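Side-chain contacts in competence damage-inducible protein A (Klebsiella pneumoniae subsp. pneumoniae MGH 78578, PDB 5V01), which is of unknown function but belongs to the CinA family, some members of which deamidate nicotinamide mononucleotide: residues A[20-23]-A[24-28]; A[97-100]-A[101-104]; A[42-45]-A[46-50]. All blocks are in the same frame, centred on the assembly; numbering follows the deposited sequence.

How the contacts relate
All three contacts are local side-chain packing, three or four residues apart, within single helices of one CinA-family domain: contact 1 in helix 15-29, contact 3 in helix 43-50 and contact 2 in helix 89-103. Contacts 1 and 3 are the nearer pair, with centres 15 Å apart and nearest atoms about 5 Å apart; Ala47 of contact 3 rests on Thr15 and Thr19 of helix 15-29. Contact 2 lies 20 Å from contact 1 and 18 Å from contact 3, centre to centre. Strand 33-37 comes between contacts 2 and 3, touched by Ile99 and Ala103 from one helix and by Leu44, Ala45 and Leu48 from the other. A bound sodium ion lies about 4 Å from the Glu21 side chain in contact 1.

Contact 1. Residues A[20-23]-A[24-28]; sequences AEVA and RALIA
Arg24, in one of its two modelled conformers, folds its side chain back along helix 15-29 and lays the guanidinium over Glu21 CA, which sits against one face of the group at 3.9 Å from CZ; the overlap holds for that copy alone. The chain bends at its third torsion (chi3 -65°), turning NH2 toward the preceding turn, where it lies 3.9 Å from Ala20 CB. Ala20 O lies obliquely to the guanidinium, and NH2 makes too poor an angle with it for a hydrogen bond; that oxygen instead accepts Arg24 N at 3.1 Å. On another side of the helix, Val22 and Leu26 run side by side in the same direction, and Val22 CG1 meets Leu26 CD1 at 3.7 Å. Beneath this pair Leu26 N bonds to Val22 O at 2.9 Å with an N-H...O angle of 171°. Val22 and Leu26 also face helix 150-169, touching Leu165 and Leu169 respectively, while Ala23 and Leu26 both reach Phe57. The two faces thus differ in chemistry: one is an apolar ridge packed against the fold, the other an exposed arginine lying on backbone. Glu21 OE1 and Arg24 NH2 stay 6.0 Å apart; they form no salt bridge, and any attraction is probably weak.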
loop_
_atom_site.group_PDB
_atom_site.type_symbol
_atom_site.label_atom_id
_atom_site.label_comp_id
_atom_site.label_asym_id
_atom_site.label_seq_id
_atom_site.Cartn_x
_atom_site.Cartn_y
_atom_site.Cartn_z
ATOM N N ALA A 20 -4.672 16.208 5.303
ATOM C CA ALA A 20 -4.752 16.966 6.568
ATOM C C ALA A 20 -6.203 17.131 7.019
ATOM O O ALA A 20 -6.538 16.947 8.200
ATOM C CB ALA A 20 -4.072 18.307 6.446
ATOM N N GLU A 21 -7.064 17.481 6.065
ATOM C CA GLU A 21 -8.467 17.698 6.374
ATOM C C GLU A 21 -9.135 16.379 6.767
ATOM O O GLU A 21 -9.926 16.306 7.724
ATOM C CB GLU A 21 -9.143 18.335 5.166
ATOM C CG GLU A 21 -10.582 18.715 5.361
ATOM C CD GLU A 21 -11.159 19.414 4.142
ATOM O OE1 GLU A 21 -10.429 19.686 3.163
ATOM O OE2 GLU A 21 -12.374 19.641 4.160
ATOM N N VAL A 22 -8.793 15.317 6.031
ATOM C CA VAL A 22 -9.329 13.980 6.330
ATOM C C VAL A 22 -8.902 13.493 7.719
ATOM O O VAL A 22 -9.712 13.027 8.503
ATOM C CB VAL A 22 -8.902 12.961 5.254
ATOM C CG1 VAL A 22 -9.058 11.505 5.705
ATOM C CG2 VAL A 22 -9.681 13.218 3.964
ATOM N N ALA A 23 -7.616 13.640 8.014
ATOM C CA ALA A 23 -7.106 13.246 9.324
ATOM C C ALA A 23 -7.843 13.941 10.470
ATOM O O ALA A 23 -8.254 13.298 11.438
ATOM C CB ALA A 23 -5.633 13.528 9.407
ATOM N N ARG A 24 -8.017 15.258 10.361
ATOM C CA ARG A 24 -8.681 16.004 11.424
ATOM C C ARG A 24 -10.114 15.533 11.645
ATOM O O ARG A 24 -10.563 15.400 12.780
ATOM C CB ARG A 24 -8.657 17.499 11.124
ATOM C CG ARG A 24 -7.700 18.266 11.999
ATOM C CD ARG A 24 -7.596 19.708 11.545
ATOM N NE ARG A 24 -7.000 19.793 10.217
ATOM C CZ ARG A 24 -7.592 20.349 9.167
ATOM N NH1 ARG A 24 -8.794 20.904 9.283
ATOM N NH2 ARG A 24 -6.967 20.363 8.005
ATOM N N ALA A 25 -10.829 15.290 10.551
ATOM C CA ALA A 25 -12.225 14.872 10.632
ATOM C C ALA A 25 -12.351 13.468 11.220
ATOM O O ALA A 25 -13.215 13.218 12.055
ATOM C CB ALA A 25 -12.864 14.953 9.269
ATOM N N LEU A 26 -11.472 12.552 10.790
ATOM C CA LEU A 26 -11.460 11.213 11.370
ATOM C C LEU A 26 -11.135 11.238 12.861
ATOM O O LEU A 26 -11.828 10.600 13.653
ATOM C CB LEU A 26 -10.476 10.301 10.643
ATOM C CG LEU A 26 -10.858 9.918 9.216
ATOM C CD1 LEU A 26 -9.635 9.285 8.547
ATOM C CD2 LEU A 26 -12.042 8.962 9.170
ATOM N N ILE A 27 -10.092 11.978 13.226
ATOM C CA ILE A 27 -9.654 12.058 14.626
ATOM C C ILE A 27 -10.742 12.688 15.496
ATOM O O ILE A 27 -11.007 12.196 16.595
ATOM C CB ILE A 27 -8.305 12.802 14.747
ATOM C CG1 ILE A 27 -7.190 11.951 14.127
ATOM C CG2 ILE A 27 -7.954 13.106 16.199
ATOM C CD1 ILE A 27 -5.936 12.732 13.856
ATOM N N ALA A 28 -11.414 13.722 14.973
ATOM C CA ALA A 28 -12.499 14.384 15.708
ATOM C C ALA A 28 -13.651 13.434 16.040
ATOM O O ALA A 28 -14.309 13.610 17.083
ATOM C CB ALA A 28 -13.005 15.595 14.942
#

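Contact 2. Residues A[97-100]-A[101-104]; sequences SGIL and ALAG
Ile99 CD1 and Leu102 CD2 meet at 4.0 Å, the one apolar side-chain contact between 97-100 and 101-104. The two chains cross obliquely, touching through terminal methyls at van der Waals distance. In Ile99, CG1 stands anti to the backbone N (chi1 -164°), and the second torsion then swings CD1 toward the leucine. Leu102 likewise carries CG opposite its own N, and CD2 is the branch that answers.

Around this pair, CB atoms lie against carbonyl oxygens of the preceding turn. Ala103 CB is 3.4 Å from Ile99 O, and Leu102 CB packs on Gly98 O at 3.5 Å. These positions are set by the helical backbone: Ala101 N bonds to Ser97 O, Leu102 N to Gly98 O, and Ala103 N to Ile99 O at 2.9 Å in a nearly straight bond. The pattern weakens at the C-terminal end. Gly104 N reaches Leu100 O at 2.9 Å, but the N-H...O angle of 124° makes this a weak bond. Gly104 has a positive phi of 64°, a backbone conformation that favours glycine, and it takes the chain out of the helix. At the other end of the contact, Ser97 OG hydrogen-bonds to Gln93 O.

Helix 89-103 presents Ile99 to the central sheet, where it touches Thr34 and Ala36 of strand 33-37, Thr60 and Val62 of strand 58-64, and Ala108 of strand 107-113. Ala103 joins it on Thr34 and Thr60. Leu100 packs on Ala108 and on Asn134 of strand 128-135, while Leu102 packs on Asn72 of the second subunit.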
loop_
_atom_site.group_PDB
_atom_site.type_symbol
_atom_site.label_atom_id
_atom_site.label_comp_id
_atom_site.label_asym_id
_atom_site.label_seq_id
_atom_site.Cartn_x
_atom_site.Cartn_y
_atom_site.Cartn_z
ATOM N N SER A 97 -15.578 -4.267 1.385
ATOM C CA SER A 97 -16.050 -5.102 2.482
ATOM C C SER A 97 -14.934 -5.973 3.064
ATOM O O SER A 97 -14.836 -6.119 4.301
ATOM C CB SER A 97 -17.207 -5.995 2.020
ATOM O OG SER A 97 -18.300 -5.219 1.624
ATOM N N GLY A 98 -14.112 -6.542 2.188
ATOM C CA GLY A 98 -13.039 -7.394 2.643
ATOM C C GLY A 98 -12.022 -6.654 3.484
ATOM O O GLY A 98 -11.602 -7.147 4.532
ATOM N N ILE A 99 -11.642 -5.453 3.052
ATOM C CA ILE A 99 -10.659 -4.682 3.834
ATOM C C ILE A 99 -11.250 -4.081 5.095
ATOM O O ILE A 99 -10.582 -4.032 6.138
ATOM C CB ILE A 99 -9.930 -3.659 2.940
ATOM C CG1 ILE A 99 -8.652 -3.130 3.620
ATOM C CG2 ILE A 99 -10.816 -2.488 2.542
ATOM C CD1 ILE A 99 -7.640 -4.164 4.054
ATOM N N LEU A 100 -12.531 -3.688 5.047
ATOM C CA LEU A 100 -13.183 -3.193 6.264
ATOM C C LEU A 100 -13.123 -4.280 7.346
ATOM O O LEU A 100 -12.788 -3.983 8.493
ATOM C CB LEU A 100 -14.635 -2.798 5.989
ATOM C CG LEU A 100 -15.347 -2.021 7.082
ATOM C CD1 LEU A 100 -14.936 -0.565 7.048
ATOM C CD2 LEU A 100 -16.860 -2.145 6.916
ATOM N N ALA A 101 -13.448 -5.528 6.966
ATOM C CA ALA A 101 -13.441 -6.663 7.891
ATOM C C ALA A 101 -12.027 -6.968 8.398
ATOM O O ALA A 101 -11.836 -7.160 9.598
ATOM C CB ALA A 101 -14.045 -7.890 7.234
ATOM N N LEU A 102 -11.046 -7.030 7.496
ATOM C CA LEU A 102 -9.683 -7.337 7.894
ATOM C C LEU A 102 -9.142 -6.311 8.883
ATOM O O LEU A 102 -8.541 -6.682 9.899
ATOM C CB LEU A 102 -8.800 -7.425 6.659
ATOM C CG LEU A 102 -7.302 -7.705 6.871
ATOM C CD1 LEU A 102 -7.052 -9.050 7.555
ATOM C CD2 LEU A 102 -6.528 -7.696 5.560
ATOM N N ALA A 103 -9.326 -5.026 8.574
ATOM C CA ALA A 103 -8.796 -3.936 9.410
ATOM C C ALA A 103 -9.623 -3.616 10.662
ATOM O O ALA A 103 -9.133 -2.959 11.563
ATOM C CB ALA A 103 -8.619 -2.682 8.570
ATOM N N GLY A 104 -10.887 -4.041 10.708
ATOM C CA GLY A 104 -11.775 -3.665 11.818
ATOM C C GLY A 104 -12.041 -2.168 11.869
ATOM O O GLY A 104 -12.288 -1.601 12.933
#

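Contact 3. Residues A[42-45]-A[46-50]; sequences GNLA and AALCA
Helix 43-50 is the crossover helix of a beta-alpha-beta unit, linking parallel strands 33-37 and 58-64, and this contact runs the whole length of the helix from its N-cap, Gly42. The cap residue has a phi of 106°, a value suited to glycine, and its O accepts Ala46 N at 2.9 Å. Glu37 supports the start of the helix: its carboxylate oxygens receive the backbone N-H groups of Leu44 and Ala45, whereas Asn43 ND2 turns back to Thr40 O. The next bond, Ala47 N to Asn43 O, is 3.0 Å long, with the donor 37° out of the carbonyl plane and therefore not on a lone pair. Leu44 and Leu48 contribute the apolar contact, CG of the former lying 4.3 Å from CD1 of the latter, and both also touch Leu162 of helix 150-169 and Thr35 of strand 33-37. Ala46 presses its CB to 3.4 Å from Gly42 O, and Ala46 also packs on Asn43 of the second subunit, placing this helix at the dimer interface. Cys49 N bonds to Ala45 O at 2.8 Å, while a chi1 of -66° sets SG beside its own backbone N, 3.4 Å from that same Ala45 O.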
loop_
_atom_site.group_PDB
_atom_site.type_symbol
_atom_site.label_atom_id
_atom_site.label_comp_id
_atom_site.label_asym_id
_atom_site.label_seq_id
_atom_site.Cartn_x
_atom_site.Cartn_y
_atom_site.Cartn_z
ATOM N N GLY A 42 -0.735 1.522 -4.083
ATOM C CA GLY A 42 -0.245 1.909 -2.764
ATOM C C GLY A 42 -0.079 3.406 -2.587
ATOM O O GLY A 42 0.237 3.852 -1.495
ATOM N N ASN A 43 -0.309 4.183 -3.655
ATOM C CA ASN A 43 -0.205 5.647 -3.537
ATOM C C ASN A 43 -1.277 6.265 -2.650
ATOM O O ASN A 43 -1.067 7.319 -2.051
ATOM C CB ASN A 43 -0.207 6.290 -4.917
ATOM C CG ASN A 43 1.074 6.057 -5.653
ATOM O OD1 ASN A 43 2.099 6.567 -5.247
ATOM N ND2 ASN A 43 1.034 5.239 -6.703
ATOM N N LEU A 44 -2.443 5.611 -2.542
ATOM C CA LEU A 44 -3.457 6.117 -1.592
ATOM C C LEU A 44 -3.026 5.927 -0.141
ATOM O O LEU A 44 -3.031 6.876 0.667
ATOM C CB LEU A 44 -4.819 5.482 -1.869
ATOM C CG LEU A 44 -5.954 5.950 -0.957
ATOM C CD1 LEU A 44 -6.214 7.464 -0.982
ATOM C CD2 LEU A 44 -7.242 5.222 -1.271
ATOM N N ALA A 45 -2.577 4.708 0.183
ATOM C CA ALA A 45 -1.980 4.442 1.494
ATOM C C ALA A 45 -0.834 5.433 1.734
ATOM O O ALA A 45 -0.696 5.940 2.833
ATOM C CB ALA A 45 -1.487 2.986 1.589
ATOM N N ALA A 46 -0.001 5.656 0.711
ATOM C CA ALA A 46 1.191 6.483 0.893
ATOM C C ALA A 46 0.814 7.917 1.266
ATOM O O ALA A 46 1.467 8.532 2.097
ATOM C CB ALA A 46 2.072 6.455 -0.342
ATOM N N ALA A 47 -0.250 8.432 0.667
ATOM C CA ALA A 47 -0.737 9.747 1.042
ATOM C C ALA A 47 -1.149 9.799 2.508
ATOM O O ALA A 47 -0.828 10.739 3.251
ATOM C CB ALA A 47 -1.882 10.165 0.145
ATOM N N LEU A 48 -1.905 8.791 2.909
ATOM C CA LEU A 48 -2.379 8.722 4.294
ATOM C C LEU A 48 -1.256 8.537 5.321
ATOM O O LEU A 48 -1.348 9.029 6.465
ATOM C CB LEU A 48 -3.454 7.636 4.440
ATOM C CG LEU A 48 -4.702 7.934 3.614
ATOM C CD1 LEU A 48 -5.482 6.662 3.297
ATOM C CD2 LEU A 48 -5.580 8.987 4.266
ATOM N N CYS A 49 -0.218 7.800 4.931
ATOM C CA CYS A 49 0.942 7.588 5.792
ATOM C C CYS A 49 1.925 8.756 5.789
ATOM O O CYS A 49 2.707 8.891 6.713
ATOM C CB CYS A 49 1.639 6.279 5.447
ATOM S SG CYS A 49 0.625 4.818 5.804
ATOM N N ALA A 50 1.886 9.594 4.765
ATOM C CA ALA A 50 2.727 10.797 4.746
ATOM C C ALA A 50 2.163 11.797 5.734
ATOM O O ALA A 50 2.874 12.571 6.289
ATOM C CB ALA A 50 2.807 11.380 3.366
#